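Local coordinates for protein putative dioxygenase (Nostoc punctiforme, PDB 2PEB) that is a zinc-bound putative dioxygenase of the Dopa 4,5-dioxygenase family, probably an oxidoreductase whose substrate has not been established, at residues Arg28-Leu33 / Gly42-Lys47. Numbering follows the deposited sequence.
Sequences RVREGL and GRWFDK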
loop_
_atom_site.group_PDB
_atom_site.type_symbol
_atom_site.label_atom_id
_atom_site.label_comp_id
_atom_site.label_asym_id
_atom_site.label_seq_id
_atom_site.Cartn_x
_atom_site.Cartn_y
_atom_site.Cartn_z
ATOM N N ARG A 28 -18.070 9.915 -2.068
ATOM C CA ARG A 28 -17.916 10.241 -0.638
ATOM C C ARG A 28 -16.462 10.207 -0.184
ATOM O O ARG A 28 -16.021 11.015 0.629
ATOM C CB ARG A 28 -18.757 9.289 0.214
ATOM C CG ARG A 28 -20.251 9.381 -0.078
ATOM C CD ARG A 28 -21.090 9.177 1.173
ATOM N NE ARG A 28 -20.802 7.905 1.834
ATOM C CZ ARG A 28 -21.345 6.727 1.515
ATOM N NH1 ARG A 28 -22.221 6.616 0.512
ATOM N NH2 ARG A 28 -20.994 5.642 2.198
ATOM N N VAL A 29 -15.708 9.239 -0.685
ATOM C CA VAL A 29 -14.300 9.125 -0.383
ATOM C C VAL A 29 -13.606 10.337 -0.961
ATOM O O VAL A 29 -12.682 10.904 -0.364
ATOM C CB VAL A 29 -13.704 7.781 -0.947
ATOM C CG1 VAL A 29 -12.181 7.853 -0.956
ATOM C CG2 VAL A 29 -14.244 6.559 -0.131
ATOM N N ARG A 30 -14.044 10.745 -2.155
ATOM C CA ARG A 30 -13.438 11.869 -2.828
ATOM C C ARG A 30 -13.616 13.160 -2.037
ATOM O O ARG A 30 -12.660 13.950 -1.903
ATOM C CB ARG A 30 -14.001 12.023 -4.233
ATOM C CG ARG A 30 -13.136 12.923 -5.092
ATOM C CD ARG A 30 -13.499 12.783 -6.550
ATOM N NE ARG A 30 -12.786 13.773 -7.334
ATOM C CZ ARG A 30 -13.283 14.918 -7.794
ATOM N NH1 ARG A 30 -14.552 15.290 -7.581
ATOM N NH2 ARG A 30 -12.480 15.705 -8.498
ATOM N N GLU A 31 -14.809 13.347 -1.515
ATOM C CA GLU A 31 -15.126 14.504 -0.675
ATOM C C GLU A 31 -14.339 14.471 0.626
ATOM O O GLU A 31 -13.828 15.492 1.080
ATOM C CB GLU A 31 -16.602 14.539 -0.371
ATOM C CG GLU A 31 -17.045 15.792 0.385
ATOM C CD GLU A 31 -16.889 15.724 1.891
ATOM O OE1 GLU A 31 -16.806 14.602 2.428
ATOM O OE2 GLU A 31 -16.850 16.796 2.551
ATOM N N GLY A 32 -14.201 13.302 1.216
ATOM C CA GLY A 32 -13.378 13.157 2.410
ATOM C C GLY A 32 -11.939 13.575 2.172
ATOM O O GLY A 32 -11.325 14.232 2.996
ATOM N N LEU A 33 -11.387 13.178 1.030
ATOM C CA LEU A 33 -10.043 13.574 0.694
ATOM C C LEU A 33 -9.925 15.097 0.498
ATOM O O LEU A 33 -8.980 15.739 0.998
ATOM C CB LEU A 33 -9.602 12.897 -0.588
ATOM C CG LEU A 33 -9.333 11.433 -0.443
ATOM C CD1 LEU A 33 -9.185 10.796 -1.838
ATOM C CD2 LEU A 33 -8.076 11.231 0.387
ATOM N N GLY A 42 -8.156 15.180 -9.680
ATOM C CA GLY A 42 -8.284 15.175 -11.122
ATOM C C GLY A 42 -9.678 14.809 -11.562
ATOM O O GLY A 42 -10.605 14.634 -10.754
ATOM N N ARG A 43 -9.841 14.656 -12.872
ATOM C CA ARG A 43 -11.152 14.434 -13.453
ATOM C C ARG A 43 -11.693 13.049 -13.106
ATOM O O ARG A 43 -10.940 12.126 -12.778
ATOM C CB ARG A 43 -11.078 14.601 -14.965
ATOM C CG ARG A 43 -9.893 13.893 -15.549
ATOM N N TRP A 44 -12.994 12.940 -13.174
ATOM C CA TRP A 44 -13.692 11.740 -12.942
ATOM C C TRP A 44 -13.770 11.033 -14.309
ATOM O O TRP A 44 -14.235 11.609 -15.279
ATOM C CB TRP A 44 -15.047 12.144 -12.390
ATOM C CG TRP A 44 -15.805 11.092 -11.848
ATOM C CD1 TRP A 44 -16.457 10.132 -12.546
ATOM C CD2 TRP A 44 -16.061 10.838 -10.466
ATOM N NE1 TRP A 44 -17.108 9.288 -11.688
ATOM C CE2 TRP A 44 -16.877 9.698 -10.403
ATOM C CE3 TRP A 44 -15.721 11.483 -9.281
ATOM C CZ2 TRP A 44 -17.309 9.159 -9.203
ATOM C CZ3 TRP A 44 -16.168 10.953 -8.104
ATOM C CH2 TRP A 44 -16.942 9.804 -8.068
ATOM N N PHE A 45 -13.269 9.807 -14.393
ATOM C CA PHE A 45 -13.454 8.970 -15.598
ATOM C C PHE A 45 -14.410 7.824 -15.298
ATOM O O PHE A 45 -14.062 6.901 -14.584
ATOM C CB PHE A 45 -12.112 8.438 -16.063
ATOM C CG PHE A 45 -11.175 9.510 -16.532
ATOM C CD1 PHE A 45 -11.291 10.011 -17.820
ATOM C CD2 PHE A 45 -10.195 10.032 -15.695
ATOM C CE1 PHE A 45 -10.435 11.004 -18.292
ATOM C CE2 PHE A 45 -9.343 11.048 -16.152
ATOM C CZ PHE A 45 -9.460 11.530 -17.461
ATOM N N ASP A 46 -15.616 7.860 -15.855
ATOM C CA ASP A 46 -16.567 6.779 -15.616
ATOM C C ASP A 46 -16.198 5.491 -16.349
ATOM O O ASP A 46 -16.583 4.398 -15.916
ATOM C CB ASP A 46 -17.985 7.216 -15.985
ATOM C CG ASP A 46 -18.597 8.096 -14.929
ATOM O OD1 ASP A 46 -18.658 7.669 -13.752
ATOM O OD2 ASP A 46 -19.005 9.222 -15.276
ATOM N N LYS A 47 -15.415 5.627 -17.406
ATOM C CA LYS A 47 -14.995 4.511 -18.236
ATOM C C LYS A 47 -13.481 4.297 -18.161
ATOM O O LYS A 47 -12.718 5.221 -17.867
ATOM C CB LYS A 47 -15.412 4.796 -19.696
ATOM C CG LYS A 47 -16.926 4.729 -19.935
HETATM O O HOH W 1 -10.172 13.403 -8.730
#
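Helix 23-36 meets strand 40-45, an outermost strand of the chain's antiparallel sheet, through the side chain of R30, which reaches across to W44 and the carbonyl of G42. R30, modelled in two conformers of which one is described, so that its grip may be part-time, leaves the helix with CG anti to the backbone N (chi1 -164°) and stays extended as far as NE, long enough to span backbones whose CA atoms, R30 to W44, lie 10.1 Å apart. On the way its CD comes up to the six-membered part of the indole, 3.6 Å from W44 CZ3, near the ring plane and at its edge. The guanidinium is turned perpendicular to that ring. At its end R30 NH2 makes a weak, bent hydrogen bond of 3.1 Å to G42 O. A water in the guanidinium plane accepts from R30 NE at 3.0 Å; its link to G42 O is too short to be trusted. The helix follows strand 11-18 and covers one face of the sheet, where V29 and L33 pack inward on Y57 and V59 of strand 55-61; the contact lies at the surface, with G42 about 10 Å from the bound zinc ion. The indole of W44 lies against A26 and A27 of the helix and the rings of F18 and Y57. Its NE1 bonds to D46 OD1 at 3.0 Å, from above the carboxylate plane. Replacing W44 by alanine is likely to take the indole edge away from CD of R30 and leave D46 OD1 without its indole N-H donor. D46 OD1 keeps a second partner in R23, salt-bridged from the first turn of the same helix.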